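Local coordinates for VAL-1 (Chlorella virus, PDB 3GNE), which cleaves alginate by beta-elimination as a family 14 polysaccharide lyase, with a mode of action that depends on pH, at residues H100-S104 with G105-S109; G150-Q153 with D154-N158. One frame throughout, in Å; residues are numbered along the deposited sequence.

Contact 1 of 2, residues H100-S104 with G105-S109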
loop_
_atom_site.group_PDB
_atom_site.type_symbol
_atom_site.label_atom_id
_atom_site.label_comp_id
_atom_site.label_asym_id
_atom_site.label_seq_id
_atom_site.Cartn_x
_atom_site.Cartn_y
_atom_site.Cartn_z
ATOM N N HIS A 100 15.353 4.494 3.043
ATOM C CA HIS A 100 15.390 3.640 4.252
ATOM C C HIS A 100 14.988 4.490 5.442
ATOM O O HIS A 100 14.963 5.740 5.309
ATOM C CB HIS A 100 16.793 3.014 4.453
ATOM C CG HIS A 100 17.848 4.031 4.761
ATOM N ND1 HIS A 100 18.209 4.375 6.043
ATOM C CD2 HIS A 100 18.585 4.775 3.897
ATOM C CE1 HIS A 100 19.178 5.301 5.923
ATOM N NE2 HIS A 100 19.417 5.553 4.640
ATOM N N GLY A 101 14.678 3.896 6.561
ATOM C CA GLY A 101 14.285 4.682 7.737
ATOM C C GLY A 101 12.785 4.595 7.889
ATOM O O GLY A 101 12.043 4.296 6.944
ATOM N N ALA A 102 12.358 4.899 9.097
ATOM C CA ALA A 102 10.913 4.828 9.363
ATOM C C ALA A 102 10.091 5.727 8.462
ATOM O O ALA A 102 10.483 6.861 8.149
ATOM C CB ALA A 102 10.677 5.262 10.820
ATOM N N ALA A 103 8.922 5.273 8.086
ATOM C CA ALA A 103 7.967 6.048 7.284
ATOM C C ALA A 103 6.608 5.406 7.462
ATOM O O ALA A 103 5.861 5.201 6.478
ATOM C CB ALA A 103 8.401 6.042 5.814
ATOM N N SER A 104 6.293 5.106 8.705
ATOM C CA SER A 104 5.001 4.510 9.051
ATOM C C SER A 104 5.003 4.394 10.573
ATOM O O SER A 104 5.997 4.675 11.239
ATOM C CB SER A 104 4.852 3.150 8.386
ATOM O OG SER A 104 5.779 2.218 8.908
ATOM N N GLY A 105 3.882 3.972 11.114
ATOM C CA GLY A 105 3.901 3.679 12.573
ATOM C C GLY A 105 4.086 4.935 13.392
ATOM O O GLY A 105 4.638 4.837 14.480
ATOM N N TYR A 106 3.600 6.102 12.932
ATOM C CA TYR A 106 3.686 7.346 13.656
ATOM C C TYR A 106 5.151 7.778 13.816
ATOM O O TYR A 106 5.447 8.555 14.712
ATOM C CB TYR A 106 2.967 7.260 15.018
ATOM C CG TYR A 106 2.401 8.545 15.550
ATOM C CD1 TYR A 106 1.308 9.157 14.959
ATOM C CD2 TYR A 106 2.873 9.206 16.672
ATOM C CE1 TYR A 106 0.712 10.330 15.380
ATOM C CE2 TYR A 106 2.316 10.382 17.128
ATOM C CZ TYR A 106 1.249 10.951 16.493
ATOM O OH TYR A 106 0.707 12.136 16.992
ATOM N N GLN A 107 6.019 7.298 12.927
ATOM C CA GLN A 107 7.418 7.719 12.923
ATOM C C GLN A 107 7.776 8.127 11.509
ATOM O O GLN A 107 7.287 7.559 10.548
ATOM C CB GLN A 107 8.360 6.561 13.334
ATOM C CG GLN A 107 8.058 6.220 14.810
ATOM C CD GLN A 107 8.937 5.066 15.304
ATOM O OE1 GLN A 107 9.144 4.093 14.559
ATOM N NE2 GLN A 107 9.461 5.211 16.502
ATOM N N HIS A 108 8.676 9.103 11.414
ATOM C CA HIS A 108 9.200 9.616 10.151
ATOM C C HIS A 108 10.730 9.570 10.190
ATOM O O HIS A 108 11.312 9.435 11.276
ATOM C CB HIS A 108 8.736 11.026 9.935
ATOM C CG HIS A 108 7.240 11.129 9.762
ATOM N ND1 HIS A 108 6.399 11.122 10.850
ATOM C CD2 HIS A 108 6.456 11.286 8.669
ATOM C CE1 HIS A 108 5.140 11.264 10.402
ATOM N NE2 HIS A 108 5.129 11.366 9.067
ATOM N N SER A 109 11.348 9.738 9.031
ATOM C CA SER A 109 12.818 9.797 9.036
ATOM C C SER A 109 13.247 10.671 7.888
ATOM O O SER A 109 12.482 10.942 6.942
ATOM C CB SER A 109 13.403 8.379 8.829
ATOM O OG SER A 109 12.962 7.866 7.573
HETATM O O HOH W 1 7.675 2.990 12.626
#
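S104 and Q107 close a type I' beta turn at the tip of the loop that leaves strand 91-99 and returns as strand 112-119. G105 takes the first corner at positive phi; glycine suits it, since a CB there would collide with S104 O, and its N-H binds a citrate, probably from the crystallisation liquor. Y106 takes the second corner, also at positive phi, with its side chain turned away from residues 100-104, its N held by Y130 OH and its ring meeting that of H147. At Q107 the backbone N donates to S104 O over 3.1 Å, reaching it from above the carbonyl plane. A return bond from S104 N to Q107 O is weak. Q107 CB lies 3.7 Å from A102 CB, methylene meeting methyl, and a small side chain suits so close an approach. With CG anti to the carbonyl carbon (chi1 -66°) and an extended chain beyond, Q107 brings its OE1 to a water that also donates to S104 O, a second clasp over the turn. H108 turns away from residues 100-104 and stacks on Y130. Beyond it S109 faces back to the incoming chain. There G101, at positive phi, suits its place because a CB would be jammed against the preceding carbonyl and would also meet S109 OG. That hydroxyl donates to A102 O over 2.7 Å, tilted 27° from the carbonyl plane.

Contact 2 of 2, residues G150-Q153 with D154-N158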
loop_
_atom_site.group_PDB
_atom_site.type_symbol
_atom_site.label_atom_id
_atom_site.label_comp_id
_atom_site.label_asym_id
_atom_site.label_seq_id
_atom_site.Cartn_x
_atom_site.Cartn_y
_atom_site.Cartn_z
ATOM N N GLY A 150 -3.538 11.765 3.795
ATOM C CA GLY A 150 -4.454 11.116 2.828
ATOM C C GLY A 150 -4.763 12.055 1.680
ATOM O O GLY A 150 -4.864 13.263 1.878
ATOM N N PHE A 151 -4.905 11.427 0.504
ATOM C CA PHE A 151 -5.358 12.142 -0.699
ATOM C C PHE A 151 -6.412 11.299 -1.402
ATOM O O PHE A 151 -6.404 10.061 -1.285
ATOM C CB PHE A 151 -4.202 12.364 -1.695
ATOM C CG PHE A 151 -3.125 13.278 -1.078
ATOM C CD1 PHE A 151 -3.199 14.643 -1.312
ATOM C CD2 PHE A 151 -2.112 12.745 -0.315
ATOM C CE1 PHE A 151 -2.263 15.490 -0.773
ATOM C CE2 PHE A 151 -1.170 13.584 0.227
ATOM C CZ PHE A 151 -1.233 14.975 0.033
ATOM N N PHE A 152 -7.293 12.006 -2.134
ATOM C CA PHE A 152 -8.273 11.387 -3.034
ATOM C C PHE A 152 -9.520 10.930 -2.307
ATOM O O PHE A 152 -10.340 10.228 -2.924
ATOM C CB PHE A 152 -7.718 10.262 -3.910
ATOM C CG PHE A 152 -6.419 10.551 -4.618
ATOM C CD1 PHE A 152 -6.149 11.807 -5.138
ATOM C CD2 PHE A 152 -5.473 9.517 -4.763
ATOM C CE1 PHE A 152 -4.956 12.043 -5.789
ATOM C CE2 PHE A 152 -4.280 9.758 -5.435
ATOM C CZ PHE A 152 -4.030 11.013 -5.951
ATOM N N GLN A 153 -9.732 11.350 -1.057
ATOM C CA GLN A 153 -10.934 10.854 -0.391
ATOM C C GLN A 153 -12.240 11.168 -1.126
ATOM O O GLN A 153 -13.163 10.366 -1.127
ATOM C CB GLN A 153 -10.998 11.438 1.014
ATOM C CG GLN A 153 -11.993 10.609 1.839
ATOM C CD GLN A 153 -12.082 11.235 3.225
ATOM O OE1 GLN A 153 -12.531 12.394 3.359
ATOM N NE2 GLN A 153 -11.677 10.443 4.188
ATOM N N ASP A 154 -12.320 12.311 -1.818
ATOM C CA ASP A 154 -13.559 12.620 -2.521
ATOM C C ASP A 154 -13.687 11.936 -3.865
ATOM O O ASP A 154 -14.727 12.058 -4.514
ATOM C CB ASP A 154 -13.673 14.151 -2.690
ATOM C CG ASP A 154 -14.101 14.884 -1.419
ATOM O OD1 ASP A 154 -14.570 14.185 -0.494
ATOM O OD2 ASP A 154 -13.950 16.137 -1.388
ATOM N N ASP A 155 -12.658 11.237 -4.318
ATOM C CA ASP A 155 -12.669 10.648 -5.641
ATOM C C ASP A 155 -13.010 9.175 -5.581
ATOM O O ASP A 155 -13.375 8.637 -6.639
ATOM C CB ASP A 155 -11.290 10.841 -6.301
ATOM C CG ASP A 155 -10.830 12.286 -6.358
ATOM O OD1 ASP A 155 -11.630 13.086 -6.878
ATOM O OD2 ASP A 155 -9.703 12.554 -5.902
ATOM N N PHE A 156 -12.936 8.530 -4.430
ATOM C CA PHE A 156 -13.113 7.089 -4.378
ATOM C C PHE A 156 -14.088 6.706 -3.288
ATOM O O PHE A 156 -13.966 5.652 -2.686
ATOM C CB PHE A 156 -11.767 6.371 -4.123
ATOM C CG PHE A 156 -10.773 6.540 -5.278
ATOM C CD1 PHE A 156 -9.601 7.236 -5.078
ATOM C CD2 PHE A 156 -11.019 6.011 -6.526
ATOM C CE1 PHE A 156 -8.651 7.405 -6.079
ATOM C CE2 PHE A 156 -10.104 6.140 -7.550
ATOM C CZ PHE A 156 -8.921 6.843 -7.320
ATOM N N LYS A 157 -15.073 7.572 -3.004
ATOM C CA LYS A 157 -16.057 7.172 -1.995
ATOM C C LYS A 157 -16.752 5.888 -2.460
ATOM O O LYS A 157 -17.125 5.724 -3.628
ATOM C CB LYS A 157 -17.078 8.271 -1.669
ATOM C CG LYS A 157 -16.508 9.527 -1.027
ATOM C CD LYS A 157 -17.533 10.506 -0.472
ATOM C CE LYS A 157 -16.841 11.878 -0.228
ATOM N NZ LYS A 157 -15.699 11.655 0.722
ATOM N N ASN A 158 -16.929 4.962 -1.532
ATOM C CA ASN A 158 -17.565 3.677 -1.768
ATOM C C ASN A 158 -17.044 2.992 -3.021
ATOM O O ASN A 158 -17.763 2.265 -3.713
ATOM C CB ASN A 158 -19.080 3.934 -1.828
ATOM C CG ASN A 158 -19.852 2.638 -1.801
ATOM O OD1 ASN A 158 -19.613 1.765 -0.949
ATOM N ND2 ASN A 158 -20.771 2.535 -2.762
#
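F152 and D155 meet through backbone and side chain alike in a type I beta turn, F152 to D155, just after strand 149-151. The amide N of D155 donates to F152 O at 2.9 Å with an N-H...O angle of 158°, coming from above the carbonyl plane. The N of F156 adds a weak bond to the same oxygen, so two successive amides converge on one acceptor. D155 OD2 reaches to 3.4 Å from F152 CA and approaches the phenyl ring obliquely, the carboxylate plane standing 50° from that of the ring. The F152 and F156 side chains run alongside each other in a common direction, and F156 CE1 makes the apolar contact with F152 CB at 3.7 Å; CB thus sits at the edge of the F156 ring, near its plane. F152 itself lies at positive phi, an unusual state for a residue other than glycine.

On the polar flank, K157 folds back toward the turn in the conformer described, one of two modelled, so its bonds are less certain. There a bend at its last torsion (chi4 -58°) brings K157 NZ to D154 OD1 in a 3.0 Å salt bridge, met nearly along the C-O axis. A weak bond of 3.4 Å joins K157 NZ to Q153 O. A long, flexible lysine can span from beyond the turn to both acceptors.

Farther out, F151 CB covers one face of the F152 ring, and D155 O accepts a bond from K195 NZ. The two phenylalanines pack on V190 of strand 186-192 and E197 of strand 195-202, while F152 also touches D127 and F156 V125, both of strand 125-130.

Both contacts are local turns at the surface, each with a single buried residue, A103 in contact 1 and F156 in contact 2, and their centres lie about 24 Å apart. Both adjoin the same seven-stranded antiparallel sheet: residues 100-109 join neighbouring strands 91-99 and 112-119, whereas residues 150-158 leave one of its edge strands, 149-151, and lead on to strand 166-173 of the other large sheet. The two sheets are consistent with the concanavalin-like beta-sandwich of the family's clan. The chemistry differs: contact 1 is held by backbone, hydroxyl and water bonds among small and polar residues; contact 2 combines a salt bridge with aromatic packing against strands of both sheets.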